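Local coordinates for attaching and effacing protein, pathogenesis factor (Escherichia coli, PDB 4E9L) that probably mediates adhesion of the bacterium as a member of the intimin/invasin family, this piece being a row of immunoglobulin-like domains, at residues L133-S144 and Q157-D168; G228-T236 and L269-G277. All blocks are in the same frame, centred on the assembly; numbering follows the deposited sequence.

Contact 1: residues L133-S144 and Q157-D168; sequences LSGAAAAGSTAS and QISLGTTAGELD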
loop_
_atom_site.group_PDB
_atom_site.type_symbol
_atom_site.label_atom_id
_atom_site.label_comp_id
_atom_site.label_asym_id
_atom_site.label_seq_id
_atom_site.Cartn_x
_atom_site.Cartn_y
_atom_site.Cartn_z
ATOM N N LEU A 133 -32.622 -15.901 8.849
ATOM C CA LEU A 133 -31.208 -15.519 8.726
ATOM C C LEU A 133 -31.062 -14.219 7.968
ATOM O O LEU A 133 -31.644 -14.050 6.890
ATOM C CB LEU A 133 -30.366 -16.603 8.003
ATOM C CG LEU A 133 -30.515 -18.093 8.339
ATOM C CD1 LEU A 133 -29.526 -18.920 7.520
ATOM C CD2 LEU A 133 -30.300 -18.377 9.811
ATOM N N SER A 134 -30.283 -13.302 8.524
ATOM C CA SER A 134 -29.978 -12.019 7.904
ATOM C C SER A 134 -28.534 -11.631 8.153
ATOM O O SER A 134 -27.806 -12.343 8.874
ATOM C CB SER A 134 -30.970 -10.926 8.309
ATOM O OG SER A 134 -30.927 -10.652 9.696
ATOM N N GLY A 135 -28.121 -10.546 7.496
ATOM C CA GLY A 135 -26.757 -10.034 7.509
ATOM C C GLY A 135 -26.008 -10.607 6.318
ATOM O O GLY A 135 -26.473 -11.577 5.696
ATOM N N ALA A 136 -24.826 -10.053 6.015
ATOM C CA ALA A 136 -23.986 -10.477 4.886
ATOM C C ALA A 136 -23.739 -11.994 4.822
ATOM O O ALA A 136 -23.837 -12.573 3.749
ATOM C CB ALA A 136 -22.653 -9.720 4.907
ATOM N N ALA A 137 -23.444 -12.632 5.974
ATOM C CA ALA A 137 -23.148 -14.061 6.057
ATOM C C ALA A 137 -24.370 -14.989 5.862
ATOM O O ALA A 137 -24.173 -16.181 5.670
ATOM C CB ALA A 137 -22.413 -14.384 7.349
ATOM N N ALA A 138 -25.614 -14.452 5.837
ATOM C CA ALA A 138 -26.810 -15.293 5.595
ATOM C C ALA A 138 -26.824 -15.842 4.160
ATOM O O ALA A 138 -27.391 -16.905 3.925
ATOM C CB ALA A 138 -28.081 -14.495 5.848
ATOM N N ALA A 139 -26.164 -15.139 3.220
ATOM C CA ALA A 139 -26.069 -15.518 1.792
ATOM C C ALA A 139 -25.410 -16.889 1.628
ATOM O O ALA A 139 -24.242 -17.066 1.990
ATOM C CB ALA A 139 -25.276 -14.466 1.017
ATOM N N GLY A 140 -26.177 -17.851 1.128
ATOM C CA GLY A 140 -25.685 -19.210 0.915
ATOM C C GLY A 140 -25.699 -20.076 2.164
ATOM O O GLY A 140 -25.280 -21.236 2.116
ATOM N N SER A 141 -26.120 -19.510 3.307
ATOM C CA SER A 141 -26.203 -20.243 4.575
ATOM C C SER A 141 -27.566 -20.922 4.670
ATOM O O SER A 141 -28.564 -20.347 4.238
ATOM C CB SER A 141 -25.989 -19.305 5.757
ATOM O OG SER A 141 -24.660 -18.802 5.767
ATOM N N THR A 142 -27.612 -22.147 5.206
ATOM C CA THR A 142 -28.867 -22.898 5.338
ATOM C C THR A 142 -29.047 -23.412 6.769
ATOM O O THR A 142 -28.082 -23.800 7.412
ATOM C CB THR A 142 -28.920 -24.066 4.334
ATOM O OG1 THR A 142 -27.857 -24.974 4.628
ATOM C CG2 THR A 142 -28.864 -23.605 2.855
ATOM N N ALA A 143 -30.290 -23.454 7.250
ATOM C CA ALA A 143 -30.578 -23.946 8.593
ATOM C C ALA A 143 -31.359 -25.259 8.513
ATOM O O ALA A 143 -32.218 -25.438 7.634
ATOM C CB ALA A 143 -31.379 -22.913 9.364
ATOM N N SER A 144 -31.078 -26.167 9.445
ATOM C CA SER A 144 -31.823 -27.409 9.566
ATOM C C SER A 144 -33.156 -27.005 10.230
ATOM O O SER A 144 -33.322 -25.850 10.649
ATOM C CB SER A 144 -31.081 -28.346 10.524
ATOM O OG SER A 144 -31.073 -27.788 11.834
ATOM N N GLN A 157 -29.133 -26.389 13.407
ATOM C CA GLN A 157 -27.758 -26.290 12.934
ATOM C C GLN A 157 -27.735 -25.449 11.681
ATOM O O GLN A 157 -28.540 -25.684 10.766
ATOM C CB GLN A 157 -27.167 -27.695 12.650
ATOM C CG GLN A 157 -27.090 -28.624 13.872
ATOM C CD GLN A 157 -26.248 -28.100 15.025
ATOM O OE1 GLN A 157 -25.293 -27.331 14.853
ATOM N NE2 GLN A 157 -26.566 -28.550 16.233
ATOM N N ILE A 158 -26.862 -24.442 11.645
ATOM C CA ILE A 158 -26.719 -23.591 10.453
ATOM C C ILE A 158 -25.452 -23.987 9.668
ATOM O O ILE A 158 -24.367 -23.992 10.242
ATOM C CB ILE A 158 -26.773 -22.057 10.766
ATOM C CG1 ILE A 158 -28.135 -21.653 11.382
ATOM C CG2 ILE A 158 -26.516 -21.224 9.481
ATOM C CD1 ILE A 158 -28.077 -20.367 12.274
ATOM N N SER A 159 -25.591 -24.352 8.388
ATOM C CA SER A 159 -24.435 -24.643 7.521
ATOM C C SER A 159 -24.142 -23.309 6.863
ATOM O O SER A 159 -25.006 -22.767 6.173
ATOM C CB SER A 159 -24.784 -25.678 6.448
ATOM O OG SER A 159 -25.205 -26.891 7.048
ATOM N N LEU A 160 -22.970 -22.741 7.144
ATOM C CA LEU A 160 -22.596 -21.420 6.645
ATOM C C LEU A 160 -22.119 -21.434 5.234
ATOM O O LEU A 160 -21.421 -22.349 4.827
ATOM C CB LEU A 160 -21.523 -20.771 7.540
ATOM C CG LEU A 160 -21.938 -20.553 9.000
ATOM C CD1 LEU A 160 -20.726 -20.380 9.876
ATOM C CD2 LEU A 160 -22.909 -19.363 9.130
ATOM N N GLY A 161 -22.467 -20.387 4.506
ATOM C CA GLY A 161 -21.985 -20.186 3.152
ATOM C C GLY A 161 -20.542 -19.701 3.211
ATOM O O GLY A 161 -19.897 -19.732 4.270
ATOM N N THR A 162 -20.042 -19.207 2.086
ATOM C CA THR A 162 -18.652 -18.758 1.956
ATOM C C THR A 162 -18.457 -17.249 2.123
ATOM O O THR A 162 -17.338 -16.773 1.915
ATOM C CB THR A 162 -18.115 -19.214 0.600
ATOM O OG1 THR A 162 -18.965 -18.677 -0.411
ATOM C CG2 THR A 162 -18.043 -20.725 0.474
ATOM N N THR A 163 -19.521 -16.492 2.487
ATOM C CA THR A 163 -19.434 -15.036 2.663
ATOM C C THR A 163 -19.211 -14.695 4.125
ATOM O O THR A 163 -20.030 -15.080 4.962
ATOM C CB THR A 163 -20.723 -14.338 2.148
ATOM O OG1 THR A 163 -20.936 -14.712 0.788
ATOM C CG2 THR A 163 -20.661 -12.800 2.283
ATOM N N ALA A 164 -18.145 -13.931 4.429
ATOM C CA ALA A 164 -17.848 -13.518 5.808
ATOM C C ALA A 164 -18.637 -12.268 6.215
ATOM O O ALA A 164 -19.099 -11.516 5.367
ATOM C CB ALA A 164 -16.347 -13.293 5.981
ATOM N N GLY A 165 -18.792 -12.058 7.514
ATOM C CA GLY A 165 -19.525 -10.897 8.001
ATOM C C GLY A 165 -20.554 -11.228 9.056
ATOM O O GLY A 165 -20.515 -12.301 9.658
ATOM N N GLU A 166 -21.481 -10.307 9.287
ATOM C CA GLU A 166 -22.484 -10.499 10.319
ATOM C C GLU A 166 -23.548 -11.525 9.920
ATOM O O GLU A 166 -23.973 -11.580 8.763
ATOM C CB GLU A 166 -23.161 -9.157 10.646
ATOM C CG GLU A 166 -23.748 -9.096 12.051
ATOM C CD GLU A 166 -24.479 -7.812 12.411
ATOM O OE1 GLU A 166 -24.497 -6.867 11.588
ATOM O OE2 GLU A 166 -25.033 -7.750 13.532
ATOM N N LEU A 167 -23.945 -12.345 10.890
ATOM C CA LEU A 167 -25.048 -13.285 10.744
ATOM C C LEU A 167 -26.002 -12.995 11.920
ATOM O O LEU A 167 -25.579 -13.027 13.073
ATOM C CB LEU A 167 -24.609 -14.751 10.754
ATOM C CG LEU A 167 -25.773 -15.769 10.694
ATOM C CD1 LEU A 167 -26.366 -15.852 9.277
ATOM C CD2 LEU A 167 -25.325 -17.142 11.162
ATOM N N ASP A 168 -27.245 -12.632 11.613
ATOM C CA ASP A 168 -28.294 -12.348 12.597
ATOM C C ASP A 168 -29.322 -13.458 12.478
ATOM O O ASP A 168 -29.758 -13.767 11.367
ATOM C CB ASP A 168 -28.971 -11.002 12.294
ATOM C CG ASP A 168 -28.115 -9.770 12.518
ATOM O OD1 ASP A 168 -26.902 -9.928 12.787
ATOM O OD2 ASP A 168 -28.663 -8.641 12.426
HETATM O O HOH W 1 -32.657 -12.430 10.912
HETATM O O HOH W 2 -22.093 -16.993 3.710
HETATM O O HOH W 3 -24.948 -23.684 3.099
#
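At one end of an immunoglobulin-like beta-sandwich, two connections that cross between its sheets pack on each other here. In one sheet S134 pairs with D168: S134 N donates to D168 O at 2.9 Å and D168 N returns the bond to S134 O. In the other, T142 pairs with S159 in the same antiparallel way, and T142 O takes S159 N at 2.7 Å. Between them 135-141 and 160-164 are loop, turn or 3-10 segment. A137 N still reaches E166 O at 3.0 Å.

The S141 hydroxyl joins the two crossings. Its OG lies anti to the carbonyl carbon (chi1 -66°). There it accepts G161 N at 3.0 Å and donates to A137 O at 2.7 Å. Water 2 accepts from T163 N, beside A137 O and A139 O. Next along the hairpin, S144 OG takes Q157 N at 2.9 Å, while S144 N donates to Q157 O.

Inside, the L133 and I158 side chains slide past each other in opposite directions, with L133 CD2 3.9 Å from I158 CD1. L167 CD1 lies against A138 CA. V109 and V187 extend this apolar layer. Two neighbouring connections that cross between sheets over a shared apolar interior are characteristic of the immunoglobulin-like beta-sandwich.

Contact 2: residues G228-T236 and L269-G277; sequences GLSLSASLT and LRVMPLFNG
L229 and F275 meet at one end of an antiparallel strand pair, 231-236 with 269-275. The F275 side chain can be followed outward. Its CB lies 4.2 Å from L231 CD2. CG stands anti to the backbone N (chi1 175°), which carries the ring along the neighbouring segment toward L229. The ring edge at CD1 meets S230 O, 3.4 Å away and in the ring plane. CE1 is the atom nearest to L229 CD2, at 3.5 Å. CZ, at the tip, also touches that methyl. L229 CD2 therefore sits over one ring face in a CH-pi contact, 21° off the ring normal. N276 CG lies over the opposite face, toward its rim. Water 4 donates to S230 O and accepts from N276 N, and so bridges the segments beside the ring.

Farther along, the backbones pair at S232 with L274, S234 with M272 and T236 with R270. Each pair has two N-H to O bonds. M272 N meets S234 O almost straight, at 175°.

The two sheet faces differ. L235 CD2 packs on V271 CB at 3.7 Å, the two side chains side by side and pointing the same way. They share the face of A233 and P273, which is covered by V245 and W248 of strand 244-252. On the other face L274 CD1 lies 4.0 Å from S234 CB. An edge strand hydrogen-bonded to an inner strand, with one apolar face turned to the second sheet, is typical of an immunoglobulin-like beta-sandwich.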
loop_
_atom_site.group_PDB
_atom_site.type_symbol
_atom_site.label_atom_id
_atom_site.label_comp_id
_atom_site.label_asym_id
_atom_site.label_seq_id
_atom_site.Cartn_x
_atom_site.Cartn_y
_atom_site.Cartn_z
ATOM N N GLY A 228 -7.737 -7.466 11.138
ATOM C CA GLY A 228 -6.965 -7.597 12.365
ATOM C C GLY A 228 -5.671 -8.364 12.273
ATOM O O GLY A 228 -5.188 -8.835 13.300
ATOM N N LEU A 229 -5.081 -8.495 11.065
ATOM C CA LEU A 229 -3.817 -9.220 10.918
ATOM C C LEU A 229 -2.625 -8.484 11.512
ATOM O O LEU A 229 -2.571 -7.260 11.438
ATOM C CB LEU A 229 -3.522 -9.531 9.441
ATOM C CG LEU A 229 -4.456 -10.551 8.766
ATOM C CD1 LEU A 229 -4.151 -10.666 7.309
ATOM C CD2 LEU A 229 -4.351 -11.925 9.395
ATOM N N SER A 230 -1.654 -9.243 12.056
ATOM C CA SER A 230 -0.378 -8.712 12.540
ATOM C C SER A 230 0.635 -9.100 11.473
ATOM O O SER A 230 0.785 -10.285 11.153
ATOM C CB SER A 230 -0.013 -9.299 13.901
ATOM O OG SER A 230 -0.791 -8.631 14.881
ATOM N N LEU A 231 1.240 -8.094 10.841
ATOM C CA LEU A 231 2.127 -8.316 9.707
ATOM C C LEU A 231 3.534 -7.831 9.902
ATOM O O LEU A 231 3.812 -6.980 10.751
ATOM C CB LEU A 231 1.563 -7.559 8.468
ATOM C CG LEU A 231 0.108 -7.804 8.041
ATOM C CD1 LEU A 231 -0.365 -6.696 7.138
ATOM C CD2 LEU A 231 -0.055 -9.172 7.321
ATOM N N SER A 232 4.412 -8.364 9.050
ATOM C CA SER A 232 5.805 -7.961 8.919
ATOM C C SER A 232 6.126 -7.968 7.421
ATOM O O SER A 232 5.200 -8.018 6.595
ATOM C CB SER A 232 6.727 -8.902 9.690
ATOM O OG SER A 232 8.034 -8.354 9.671
ATOM N N ALA A 233 7.402 -7.910 7.045
ATOM C CA ALA A 233 7.769 -7.919 5.634
ATOM C C ALA A 233 9.146 -8.460 5.428
ATOM O O ALA A 233 10.017 -8.369 6.305
ATOM C CB ALA A 233 7.661 -6.509 5.031
ATOM N N SER A 234 9.353 -8.993 4.238
ATOM C CA SER A 234 10.639 -9.497 3.784
ATOM C C SER A 234 11.044 -8.624 2.571
ATOM O O SER A 234 10.221 -8.396 1.669
ATOM C CB SER A 234 10.499 -10.956 3.355
ATOM O OG SER A 234 11.724 -11.417 2.819
ATOM N N LEU A 235 12.293 -8.141 2.566
ATOM C CA LEU A 235 12.870 -7.346 1.480
ATOM C C LEU A 235 13.999 -8.153 0.847
ATOM O O LEU A 235 14.851 -8.670 1.560
ATOM C CB LEU A 235 13.420 -5.988 1.993
ATOM C CG LEU A 235 12.405 -4.962 2.532
ATOM C CD1 LEU A 235 13.098 -3.644 2.835
ATOM C CD2 LEU A 235 11.291 -4.666 1.503
ATOM N N THR A 236 13.991 -8.289 -0.471
ATOM C CA THR A 236 15.030 -9.035 -1.199
ATOM C C THR A 236 15.489 -8.240 -2.423
ATOM O O THR A 236 14.843 -7.262 -2.804
ATOM C CB THR A 236 14.574 -10.459 -1.566
ATOM O OG1 THR A 236 13.388 -10.390 -2.358
ATOM C CG2 THR A 236 14.349 -11.350 -0.352
ATOM N N LEU A 269 14.519 -4.210 -6.018
ATOM C CA LEU A 269 14.013 -4.444 -4.677
ATOM C C LEU A 269 12.635 -5.124 -4.773
ATOM O O LEU A 269 11.790 -4.703 -5.564
ATOM C CB LEU A 269 13.890 -3.072 -3.967
ATOM C CG LEU A 269 13.373 -3.046 -2.529
ATOM C CD1 LEU A 269 14.163 -3.974 -1.657
ATOM C CD2 LEU A 269 13.472 -1.642 -1.953
ATOM N N ARG A 270 12.423 -6.168 -3.969
ATOM C CA ARG A 270 11.150 -6.890 -3.909
ATOM C C ARG A 270 10.659 -6.882 -2.474
ATOM O O ARG A 270 11.464 -7.056 -1.554
ATOM C CB ARG A 270 11.291 -8.340 -4.415
ATOM C CG ARG A 270 11.531 -8.433 -5.917
ATOM C CD ARG A 270 11.804 -9.852 -6.401
ATOM N NE ARG A 270 13.017 -10.440 -5.821
ATOM C CZ ARG A 270 14.255 -10.204 -6.246
ATOM N NH1 ARG A 270 14.473 -9.362 -7.251
ATOM N NH2 ARG A 270 15.285 -10.795 -5.659
ATOM N N VAL A 271 9.345 -6.648 -2.283
ATOM C CA VAL A 271 8.722 -6.609 -0.976
ATOM C C VAL A 271 7.640 -7.661 -0.879
ATOM O O VAL A 271 6.700 -7.674 -1.677
ATOM C CB VAL A 271 8.236 -5.189 -0.530
ATOM C CG1 VAL A 271 7.338 -4.528 -1.563
ATOM C CG2 VAL A 271 7.557 -5.220 0.852
ATOM N N MET A 272 7.774 -8.529 0.108
ATOM C CA MET A 272 6.795 -9.564 0.389
ATOM C C MET A 272 6.238 -9.340 1.808
ATOM O O MET A 272 6.972 -9.546 2.775
ATOM C CB MET A 272 7.415 -10.970 0.229
ATOM C CG MET A 272 6.468 -12.130 0.608
ATOM S SD MET A 272 4.891 -12.074 -0.286
ATOM C CE MET A 272 5.434 -12.787 -1.878
ATOM N N PRO A 273 4.963 -8.905 1.969
ATOM C CA PRO A 273 4.396 -8.827 3.324
ATOM C C PRO A 273 4.310 -10.250 3.860
ATOM O O PRO A 273 4.162 -11.217 3.085
ATOM C CB PRO A 273 2.976 -8.273 3.115
ATOM C CG PRO A 273 2.936 -7.810 1.712
ATOM C CD PRO A 273 3.931 -8.636 0.952
ATOM N N LEU A 274 4.497 -10.375 5.177
ATOM C CA LEU A 274 4.501 -11.667 5.840
ATOM C C LEU A 274 3.424 -11.754 6.905
ATOM O O LEU A 274 3.230 -10.810 7.677
ATOM C CB LEU A 274 5.866 -11.938 6.510
ATOM C CG LEU A 274 7.135 -11.945 5.655
ATOM C CD1 LEU A 274 8.371 -11.933 6.541
ATOM C CD2 LEU A 274 7.193 -13.147 4.726
ATOM N N PHE A 275 2.739 -12.897 6.944
ATOM C CA PHE A 275 1.766 -13.202 7.975
ATOM C C PHE A 275 2.252 -14.496 8.635
ATOM O O PHE A 275 2.447 -15.489 7.938
ATOM C CB PHE A 275 0.312 -13.328 7.457
ATOM C CG PHE A 275 -0.596 -13.761 8.591
ATOM C CD1 PHE A 275 -0.733 -12.972 9.738
ATOM C CD2 PHE A 275 -1.225 -15.001 8.565
ATOM C CE1 PHE A 275 -1.488 -13.415 10.832
ATOM C CE2 PHE A 275 -2.007 -15.427 9.645
ATOM C CZ PHE A 275 -2.131 -14.633 10.771
ATOM N N ASN A 276 2.527 -14.447 9.960
ATOM C CA ASN A 276 3.080 -15.557 10.757
ATOM C C ASN A 276 4.358 -16.127 10.126
ATOM O O ASN A 276 4.521 -17.344 10.008
ATOM C CB ASN A 276 2.024 -16.640 11.033
ATOM C CG ASN A 276 0.961 -16.269 12.047
ATOM O OD1 ASN A 276 1.105 -15.344 12.863
ATOM N ND2 ASN A 276 -0.129 -17.020 12.035
ATOM N N GLY A 277 5.213 -15.215 9.654
ATOM C CA GLY A 277 6.478 -15.530 8.995
ATOM C C GLY A 277 6.375 -16.113 7.599
ATOM O O GLY A 277 7.404 -16.397 6.994
HETATM O O HOH W 4 2.500 -12.271 11.671
HETATM O O HOH W 5 11.002 -10.190 -1.125
#

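How the contacts relate
From the N terminus, the chain reaches contact 1 first. Residues 157-168 return to 133-144 and close a short loop that holds the hairpin of strands 142-148 and 153-159. This ties the two sheets of one domain together at their crossings. The chain then runs on into the next immunoglobulin-like domain. There 269-277 comes back to 228-236 after 32 residues, which include strands 244-252 and 255-261 of the facing sheet. Contact 2 joins two strands of one sheet and closes a wider loop that passes through the facing sheet. The contacts follow in series and neither nest nor cross. The centres of contact 1 and contact 2 are about 32 Å apart.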